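Local coordinates for glutathione S-transferase delta (Bombyx mori, PDB 3VK9), which probably catalyses the conjugation of glutathione to electrophilic substrates, as a homodimeric delta-class glutathione transferase, at residues G104-R109 / E134-L139; S111-P116 / A170-F175; S164-E169 / K201-F206. All blocks are in the same frame, centred on the assembly; numbering follows the deposited sequence. Where two conformers were deposited one is given.

Contact 1 (G104-R109 / E134-L139); sequences GTLYQR and EALQLL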
loop_
_atom_site.group_PDB
_atom_site.type_symbol
_atom_site.label_atom_id
_atom_site.label_comp_id
_atom_site.label_asym_id
_atom_site.label_seq_id
_atom_site.Cartn_x
_atom_site.Cartn_y
_atom_site.Cartn_z
ATOM N N GLY A 104 -2.948 -1.080 -3.383
ATOM C CA GLY A 104 -4.073 -1.800 -2.803
ATOM C C GLY A 104 -5.278 -1.965 -3.704
ATOM O O GLY A 104 -6.111 -2.851 -3.504
ATOM N N THR A 105 -5.370 -1.113 -4.712
ATOM C CA THR A 105 -6.537 -1.134 -5.573
ATOM C C THR A 105 -6.199 -1.380 -7.038
ATOM O O THR A 105 -6.529 -2.436 -7.573
ATOM C CB THR A 105 -7.372 0.159 -5.437
ATOM O OG1 THR A 105 -7.802 0.305 -4.074
ATOM C CG2 THR A 105 -8.603 0.119 -6.359
ATOM N N LEU A 106 -5.535 -0.427 -7.686
ATOM C CA LEU A 106 -5.323 -0.536 -9.125
ATOM C C LEU A 106 -4.438 -1.725 -9.479
ATOM O O LEU A 106 -4.848 -2.621 -10.227
ATOM C CB LEU A 106 -4.768 0.766 -9.724
ATOM C CG LEU A 106 -4.947 0.853 -11.245
ATOM C CD1 LEU A 106 -5.446 2.223 -11.653
ATOM C CD2 LEU A 106 -3.666 0.478 -12.005
ATOM N N TYR A 107 -3.233 -1.753 -8.936
ATOM C CA TYR A 107 -2.329 -2.818 -9.321
ATOM C C TYR A 107 -2.771 -4.162 -8.736
ATOM O O TYR A 107 -2.627 -5.204 -9.365
ATOM C CB TYR A 107 -0.869 -2.489 -8.980
ATOM C CG TYR A 107 0.057 -3.528 -9.550
ATOM C CD1 TYR A 107 0.436 -3.484 -10.880
ATOM C CD2 TYR A 107 0.507 -4.581 -8.779
ATOM C CE1 TYR A 107 1.258 -4.457 -11.427
ATOM C CE2 TYR A 107 1.336 -5.565 -9.320
ATOM C CZ TYR A 107 1.707 -5.489 -10.644
ATOM O OH TYR A 107 2.528 -6.450 -11.189
ATOM N N GLN A 108 -3.356 -4.134 -7.550
ATOM C CA GLN A 108 -3.861 -5.361 -6.951
ATOM C C GLN A 108 -4.932 -5.981 -7.836
ATOM O O GLN A 108 -4.925 -7.177 -8.086
ATOM C CB GLN A 108 -4.423 -5.086 -5.553
ATOM C CG GLN A 108 -4.887 -6.334 -4.840
ATOM C CD GLN A 108 -3.740 -7.301 -4.586
ATOM O OE1 GLN A 108 -2.773 -6.973 -3.885
ATOM N NE2 GLN A 108 -3.832 -8.493 -5.174
ATOM N N ARG A 109 -5.857 -5.157 -8.308
ATOM C CA ARG A 109 -6.953 -5.658 -9.118
ATOM C C ARG A 109 -6.431 -6.180 -10.432
ATOM O O ARG A 109 -6.872 -7.231 -10.898
ATOM C CB ARG A 109 -8.016 -4.575 -9.329
ATOM C CG ARG A 109 -8.800 -4.340 -8.058
ATOM C CD ARG A 109 -9.745 -3.181 -8.163
ATOM N NE ARG A 109 -10.457 -3.010 -6.905
ATOM C CZ ARG A 109 -11.607 -2.366 -6.791
ATOM N NH1 ARG A 109 -12.174 -1.853 -7.869
ATOM N NH2 ARG A 109 -12.195 -2.250 -5.607
ATOM N N GLU A 134 -13.376 -0.623 -12.686
ATOM C CA GLU A 134 -13.759 0.294 -11.607
ATOM C C GLU A 134 -12.539 1.034 -11.042
ATOM O O GLU A 134 -12.636 2.185 -10.628
ATOM C CB GLU A 134 -14.483 -0.448 -10.475
ATOM C CG GLU A 134 -15.754 -1.159 -10.893
ATOM C CD GLU A 134 -16.292 -2.090 -9.807
ATOM O OE1 GLU A 134 -15.619 -2.254 -8.757
ATOM O OE2 GLU A 134 -17.393 -2.658 -10.012
ATOM N N ALA A 135 -11.393 0.367 -10.994
ATOM C CA ALA A 135 -10.192 1.052 -10.534
ATOM C C ALA A 135 -9.829 2.178 -11.520
ATOM O O ALA A 135 -9.463 3.283 -11.124
ATOM C CB ALA A 135 -9.065 0.083 -10.381
ATOM N N LEU A 136 -9.966 1.890 -12.806
ATOM C CA LEU A 136 -9.676 2.869 -13.842
ATOM C C LEU A 136 -10.672 4.022 -13.834
ATOM O O LEU A 136 -10.311 5.156 -14.123
ATOM C CB LEU A 136 -9.659 2.196 -15.218
ATOM C CG LEU A 136 -8.424 1.352 -15.569
ATOM C CD1 LEU A 136 -8.669 0.472 -16.814
ATOM C CD2 LEU A 136 -7.208 2.247 -15.768
ATOM N N GLN A 137 -11.930 3.720 -13.540
ATOM C CA GLN A 137 -12.949 4.754 -13.409
ATOM C C GLN A 137 -12.621 5.704 -12.257
ATOM O O GLN A 137 -12.767 6.916 -12.381
ATOM C CB GLN A 137 -14.334 4.123 -13.216
ATOM C CG GLN A 137 -14.882 3.496 -14.491
ATOM C CD GLN A 137 -15.872 2.367 -14.231
ATOM O OE1 GLN A 137 -16.503 2.301 -13.167
ATOM N NE2 GLN A 137 -16.007 1.466 -15.206
ATOM N N LEU A 138 -12.161 5.148 -11.145
ATOM C CA LEU A 138 -11.682 5.957 -10.021
ATOM C C LEU A 138 -10.496 6.836 -10.437
ATOM O O LEU A 138 -10.436 8.022 -10.088
ATOM C CB LEU A 138 -11.295 5.064 -8.841
ATOM C CG LEU A 138 -12.477 4.393 -8.117
ATOM C CD1 LEU A 138 -11.983 3.329 -7.122
ATOM C CD2 LEU A 138 -13.334 5.432 -7.398
ATOM N N LEU A 139 -9.565 6.265 -11.199
ATOM C CA LEU A 139 -8.395 7.023 -11.648
ATOM C C LEU A 139 -8.872 8.160 -12.546
ATOM O O LEU A 139 -8.414 9.300 -12.446
ATOM C CB LEU A 139 -7.418 6.121 -12.418
ATOM C CG LEU A 139 -6.148 6.790 -12.946
ATOM C CD1 LEU A 139 -5.448 7.604 -11.858
ATOM C CD2 LEU A 139 -5.173 5.767 -13.540
#
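L106 sits opposite A135 where two helical segments run roughly antiparallel, their axes 9.4 Å apart at closest approach and their directions 141° apart. A135 is the small residue at the centre. A135 CB lies 4.0 Å from L106 CA, so the methyl rests against the backbone of the other helix. T105 CG2 and R109 CD touch the same methyl from segment 104-109. L106 then reaches past A135. In the one of its two conformers described here, L106 CD1 is 4.0 Å from L139 CD2, a contact that stays tentative.

At the other end R109 reaches out in an extended chain alongside A135, its CG anti to the carbonyl carbon (chi1 -73°). R109 NH1 forms a salt bridge with E134 OE1 at 3.6 Å, a long one, with the guanidinium and carboxylate planes 60° apart. T105 CG2 lies over one guanidinium face. R109 NH1 also hydrogen-bonds K131 O, which steadies the group on helix 126-142.

T105 OG1 bonds Q51 NE2 of the second subunit, so the contact borders the dimer interface. L106 and L139 both pack on V165 of helix 156-167, and L136 reaches the loop residue F175.

Contact 2 (S111-P116 / A170-F175); sequences SDYFYP and ASDIDF
Y113 and F114, adjacent on helix 89-119, hold the loop segment 170-175 with two different rings. Y113 OH donates a hydrogen bond to D172 OD1 at 2.7 Å. The oxygen receives the bond on its syn lone pair. Ring and carboxylate planes are only 12° apart, so the carboxylate lies nearly in the plane of the ring and meets it at the edge. I173 CD1 packs 3.7 Å from Y113 CE2 on the same ring.

F114 takes the start of the loop. S171 CB lies over one face in a CH-pi contact, 3.7 Å from the F114 ring centroid and 27° off the normal. A170 CB touches F114 CE2 at 4.1 Å. Both aromatic side chains leave the helix with CG anti to the backbone N (chi1 171° for Y113), which carries the rings out to the loop.

S171 OG accepts a nearly straight bond from I173 N, 3.2 Å long, closing an ST turn. It also bonds L168 O. These two bonds fix the bend that presents D172 and I173 to Y113. Y113 OH has a second partner in N129 ND2, so helix 126-142 shares the anchor.

F206 of helix 195-213 packs on F114. The ST turn at S171-I173 sits in the loop between helices 156-167 and 179-191, which packs on helix 89-119 in the all-helical C-terminal domain of the glutathione transferase fold.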
loop_
_atom_site.group_PDB
_atom_site.type_symbol
_atom_site.label_atom_id
_atom_site.label_comp_id
_atom_site.label_asym_id
_atom_site.label_seq_id
_atom_site.Cartn_x
_atom_site.Cartn_y
_atom_site.Cartn_z
ATOM N N SER A 111 -3.306 -7.263 -11.073
ATOM C CA SER A 111 -2.634 -8.496 -10.706
ATOM C C SER A 111 -3.637 -9.650 -10.587
ATOM O O SER A 111 -3.442 -10.720 -11.187
ATOM C CB SER A 111 -1.882 -8.290 -9.386
ATOM O OG SER A 111 -1.226 -9.473 -8.986
ATOM N N ASP A 112 -4.715 -9.434 -9.834
ATOM C CA ASP A 112 -5.715 -10.490 -9.603
ATOM C C ASP A 112 -6.348 -10.979 -10.895
ATOM O O ASP A 112 -6.653 -12.171 -11.060
ATOM C CB ASP A 112 -6.813 -10.024 -8.638
ATOM C CG ASP A 112 -6.327 -9.936 -7.198
ATOM O OD1 ASP A 112 -5.217 -10.439 -6.909
ATOM O OD2 ASP A 112 -7.056 -9.365 -6.356
ATOM N N TYR A 113 -6.543 -10.046 -11.816
ATOM C CA TYR A 113 -7.194 -10.336 -13.079
ATOM C C TYR A 113 -6.257 -11.037 -14.058
ATOM O O TYR A 113 -6.632 -12.023 -14.703
ATOM C CB TYR A 113 -7.680 -9.021 -13.708
ATOM C CG TYR A 113 -8.167 -9.189 -15.122
ATOM C CD1 TYR A 113 -9.291 -9.961 -15.395
ATOM C CD2 TYR A 113 -7.514 -8.568 -16.186
ATOM C CE1 TYR A 113 -9.752 -10.123 -16.687
ATOM C CE2 TYR A 113 -7.976 -8.720 -17.488
ATOM C CZ TYR A 113 -9.095 -9.498 -17.729
ATOM O OH TYR A 113 -9.573 -9.667 -19.017
ATOM N N PHE A 114 -5.035 -10.516 -14.147
ATOM C CA PHE A 114 -4.105 -10.853 -15.229
ATOM C C PHE A 114 -3.156 -12.030 -14.976
ATOM O O PHE A 114 -2.951 -12.857 -15.859
ATOM C CB PHE A 114 -3.298 -9.609 -15.614
ATOM C CG PHE A 114 -2.606 -9.716 -16.949
ATOM C CD1 PHE A 114 -3.284 -10.173 -18.057
ATOM C CD2 PHE A 114 -1.277 -9.345 -17.093
ATOM C CE1 PHE A 114 -2.649 -10.265 -19.290
ATOM C CE2 PHE A 114 -0.641 -9.428 -18.320
ATOM C CZ PHE A 114 -1.324 -9.888 -19.414
ATOM N N TYR A 115 -2.561 -12.098 -13.788
ATOM C CA TYR A 115 -1.490 -13.067 -13.554
ATOM C C TYR A 115 -1.952 -14.524 -13.456
ATOM O O TYR A 115 -1.197 -15.432 -13.798
ATOM C CB TYR A 115 -0.619 -12.653 -12.362
ATOM C CG TYR A 115 0.190 -11.390 -12.619
ATOM C CD1 TYR A 115 0.745 -11.134 -13.868
ATOM C CD2 TYR A 115 0.394 -10.455 -11.619
ATOM C CE1 TYR A 115 1.486 -9.979 -14.107
ATOM C CE2 TYR A 115 1.134 -9.301 -11.846
ATOM C CZ TYR A 115 1.674 -9.067 -13.093
ATOM O OH TYR A 115 2.407 -7.918 -13.321
ATOM N N PRO A 116 -3.189 -14.757 -12.993
ATOM C CA PRO A 116 -3.737 -16.108 -13.143
ATOM C C PRO A 116 -3.787 -16.545 -14.611
ATOM O O PRO A 116 -3.555 -17.719 -14.897
ATOM C CB PRO A 116 -5.158 -15.972 -12.591
ATOM C CG PRO A 116 -5.051 -14.878 -11.578
ATOM C CD PRO A 116 -4.043 -13.905 -12.141
ATOM N N ALA A 170 -0.179 -5.061 -21.809
ATOM C CA ALA A 170 0.115 -6.459 -22.091
ATOM C C ALA A 170 -1.151 -7.314 -22.072
ATOM O O ALA A 170 -1.116 -8.476 -22.437
ATOM C CB ALA A 170 1.145 -6.998 -21.114
ATOM N N SER A 171 -2.264 -6.723 -21.648
ATOM C CA SER A 171 -3.517 -7.452 -21.458
ATOM C C SER A 171 -4.600 -6.905 -22.374
ATOM O O SER A 171 -4.331 -6.101 -23.258
ATOM C CB SER A 171 -4.005 -7.280 -20.020
ATOM O OG SER A 171 -4.453 -5.940 -19.833
ATOM N N ASP A 172 -5.832 -7.328 -22.125
ATOM C CA ASP A 172 -6.969 -6.873 -22.913
ATOM C C ASP A 172 -7.757 -5.733 -22.253
ATOM O O ASP A 172 -8.883 -5.434 -22.651
ATOM C CB ASP A 172 -7.890 -8.050 -23.269
ATOM C CG ASP A 172 -8.632 -8.617 -22.059
ATOM O OD1 ASP A 172 -8.325 -8.244 -20.912
ATOM O OD2 ASP A 172 -9.524 -9.461 -22.265
ATOM N N ILE A 173 -7.165 -5.085 -21.256
ATOM C CA ILE A 173 -7.823 -3.951 -20.630
ATOM C C ILE A 173 -7.522 -2.676 -21.410
ATOM O O ILE A 173 -6.374 -2.209 -21.466
ATOM C CB ILE A 173 -7.399 -3.773 -19.162
ATOM C CG1 ILE A 173 -7.740 -5.026 -18.347
ATOM C CG2 ILE A 173 -8.077 -2.566 -18.562
ATOM C CD1 ILE A 173 -9.228 -5.338 -18.269
ATOM N N ASP A 174 -8.555 -2.117 -22.025
ATOM C CA ASP A 174 -8.407 -0.903 -22.812
ATOM C C ASP A 174 -8.536 0.296 -21.878
ATOM O O ASP A 174 -9.635 0.797 -21.674
ATOM C CB ASP A 174 -9.501 -0.848 -23.890
ATOM C CG ASP A 174 -9.386 0.373 -24.779
ATOM O OD1 ASP A 174 -8.303 0.992 -24.789
ATOM O OD2 ASP A 174 -10.369 0.713 -25.474
ATOM N N PHE A 175 -7.429 0.747 -21.295
ATOM C CA PHE A 175 -7.498 1.836 -20.311
ATOM C C PHE A 175 -7.593 3.203 -20.971
ATOM O O PHE A 175 -8.017 4.176 -20.350
ATOM C CB PHE A 175 -6.322 1.807 -19.326
ATOM C CG PHE A 175 -4.963 1.885 -19.983
ATOM C CD1 PHE A 175 -4.294 0.731 -20.361
ATOM C CD2 PHE A 175 -4.357 3.107 -20.206
ATOM C CE1 PHE A 175 -3.034 0.804 -20.968
ATOM C CE2 PHE A 175 -3.106 3.193 -20.812
ATOM C CZ PHE A 175 -2.436 2.039 -21.184
#

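Contact 3 (S164-E169 / K201-F206); sequences SVSSLE and KGLEAF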
loop_
_atom_site.group_PDB
_atom_site.type_symbol
_atom_site.label_atom_id
_atom_site.label_comp_id
_atom_site.label_asym_id
_atom_site.label_seq_id
_atom_site.Cartn_x
_atom_site.Cartn_y
_atom_site.Cartn_z
ATOM N N SER A 164 2.393 0.914 -13.198
ATOM C CA SER A 164 1.271 -0.036 -13.116
ATOM C C SER A 164 0.365 0.018 -14.357
ATOM O O SER A 164 0.219 -0.979 -15.071
ATOM C CB SER A 164 0.446 0.226 -11.859
ATOM O OG SER A 164 1.242 0.056 -10.706
ATOM N N VAL A 165 -0.227 1.183 -14.610
ATOM C CA VAL A 165 -1.146 1.370 -15.746
ATOM C C VAL A 165 -0.569 0.944 -17.092
ATOM O O VAL A 165 -1.251 0.286 -17.886
ATOM C CB VAL A 165 -1.660 2.828 -15.880
ATOM C CG1 VAL A 165 -2.495 2.971 -17.150
ATOM C CG2 VAL A 165 -2.476 3.252 -14.644
ATOM N N SER A 166 0.683 1.310 -17.356
ATOM C CA SER A 166 1.322 0.870 -18.599
ATOM C C SER A 166 1.343 -0.665 -18.737
ATOM O O SER A 166 1.120 -1.199 -19.826
ATOM C CB SER A 166 2.727 1.488 -18.763
ATOM O OG SER A 166 3.664 0.992 -17.807
ATOM N N SER A 167 1.586 -1.377 -17.637
ATOM C CA SER A 167 1.584 -2.838 -17.682
ATOM C C SER A 167 0.286 -3.418 -18.278
ATOM O O SER A 167 0.286 -4.533 -18.795
ATOM C CB SER A 167 1.827 -3.432 -16.293
ATOM O OG SER A 167 2.916 -2.802 -15.664
ATOM N N LEU A 168 -0.811 -2.661 -18.208
ATOM C CA LEU A 168 -2.096 -3.117 -18.748
ATOM C C LEU A 168 -2.067 -3.290 -20.269
ATOM O O LEU A 168 -2.931 -3.954 -20.834
ATOM C CB LEU A 168 -3.223 -2.132 -18.385
ATOM C CG LEU A 168 -3.971 -2.310 -17.063
ATOM C CD1 LEU A 168 -2.990 -2.323 -15.905
ATOM C CD2 LEU A 168 -5.007 -1.198 -16.874
ATOM N N GLU A 169 -1.091 -2.673 -20.931
ATOM C CA GLU A 169 -0.957 -2.819 -22.379
ATOM C C GLU A 169 -0.614 -4.259 -22.771
ATOM O O GLU A 169 -0.737 -4.642 -23.924
ATOM C CB GLU A 169 0.103 -1.858 -22.938
ATOM C CG GLU A 169 -0.220 -0.375 -22.786
ATOM C CD GLU A 169 0.806 0.502 -23.498
ATOM O OE1 GLU A 169 1.766 -0.060 -24.056
ATOM O OE2 GLU A 169 0.663 1.737 -23.512
ATOM N N LYS A 201 11.278 0.526 -22.078
ATOM C CA LYS A 201 12.160 -0.604 -22.323
ATOM C C LYS A 201 11.691 -1.820 -21.512
ATOM O O LYS A 201 11.404 -2.872 -22.073
ATOM C CB LYS A 201 13.598 -0.232 -21.962
ATOM C CG LYS A 201 14.606 -1.329 -22.275
ATOM C CD LYS A 201 16.030 -0.868 -22.010
ATOM C CE LYS A 201 17.023 -1.997 -22.283
ATOM N NZ LYS A 201 18.430 -1.581 -22.036
ATOM N N GLY A 202 11.599 -1.667 -20.197
ATOM C CA GLY A 202 11.091 -2.736 -19.349
ATOM C C GLY A 202 9.684 -3.217 -19.704
ATOM O O GLY A 202 9.410 -4.417 -19.680
ATOM N N LEU A 203 8.787 -2.286 -20.025
ATOM C CA LEU A 203 7.427 -2.636 -20.433
ATOM C C LEU A 203 7.484 -3.597 -21.615
ATOM O O LEU A 203 6.712 -4.568 -21.706
ATOM C CB LEU A 203 6.639 -1.377 -20.810
ATOM C CG LEU A 203 5.184 -1.547 -21.268
ATOM C CD1 LEU A 203 4.358 -2.334 -20.235
ATOM C CD2 LEU A 203 4.537 -0.207 -21.595
ATOM N N GLU A 204 8.424 -3.335 -22.519
ATOM C CA GLU A 204 8.584 -4.179 -23.691
ATOM C C GLU A 204 8.998 -5.586 -23.284
ATOM O O GLU A 204 8.500 -6.556 -23.851
ATOM C CB GLU A 204 9.600 -3.576 -24.670
ATOM C CG GLU A 204 9.585 -4.213 -26.051
ATOM C CD GLU A 204 8.245 -4.053 -26.761
ATOM O OE1 GLU A 204 7.546 -3.046 -26.508
ATOM O OE2 GLU A 204 7.892 -4.941 -27.571
ATOM N N ALA A 205 9.906 -5.690 -22.308
ATOM C CA ALA A 205 10.369 -6.987 -21.810
ATOM C C ALA A 205 9.214 -7.775 -21.189
ATOM O O ALA A 205 9.087 -8.981 -21.396
ATOM C CB ALA A 205 11.471 -6.790 -20.783
ATOM N N PHE A 206 8.388 -7.072 -20.418
ATOM C CA PHE A 206 7.183 -7.630 -19.802
ATOM C C PHE A 206 6.213 -8.177 -20.860
ATOM O O PHE A 206 5.723 -9.299 -20.735
ATOM C CB PHE A 206 6.500 -6.554 -18.936
ATOM C CG PHE A 206 5.190 -6.992 -18.309
ATOM C CD1 PHE A 206 5.162 -7.967 -17.325
ATOM C CD2 PHE A 206 3.997 -6.398 -18.683
ATOM C CE1 PHE A 206 3.957 -8.365 -16.745
ATOM C CE2 PHE A 206 2.791 -6.787 -18.114
ATOM C CZ PHE A 206 2.770 -7.769 -17.140
#
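The F206 ring turns its edge to S167. The carbonyl oxygen S167 O lies near the ring plane, 3.4 Å from F206 CE2. S167 CB stands 3.9 Å from the same F206 CE2. F206 has CG anti to the backbone N (chi1 177°), which sends the ring across to helix 156-167.

L203, one turn earlier, covers more of segment 164-169 than F206 does. Its two methyls divide the work. L203 CD1 lies 3.5 Å from S166 O and also packs on S167 CA. L203 CD2 lies 3.8 Å from S166 CB and 3.7 Å from E169 OE1, where the glutamate side chain crosses the leucine at about a right angle. An alanine here takes away both methyls that meet S166 and S167, and would probably leave a gap between the helices beside E169.

No hydrogen bond links the two segments. The polar side chains pair with residues outside them. S166 OG bonds I162 O and N199 ND2. S167 OG bonds A163 O and R15 NH2, which ties the site to helix 12-24. E169 OE1 forms a salt bridge with K207 NZ, and E169 OE2 bonds Y185 OH. These fix the carboxylate beside L203.

The contact thus joins the C-terminal part of helix 156-167 and the 3-10 turn after it to the last helix, 195-213. Helix 89-119 touches it through Y115 on F206, and helix 179-191 through Y185 on S166.

Together the three contacts join the helices of the C-terminal domain and the loop 170-175. Contacts 1 and 2 share helix 89-119, their centres about 12 Å apart. Y107 OH and Y115 OH, 2.6 Å apart in a probable hydrogen bond, join them along that helix. L136 CD1 also meets I173 CG2 at 3.6 Å. Contacts 2 and 3 have centres about 11 Å apart. A170 CB and F206 CE2 come within 3.4 Å, and F175 packs on V165, L168 and E169. Contacts 1 and 3 are the farthest pair, about 16 Å between centres, and Y107 CD1 lies 3.6 Å from S164 OG. Contact 1 reaches the second subunit, while contact 3 touches R15 of the N-terminal, thioredoxin-like domain.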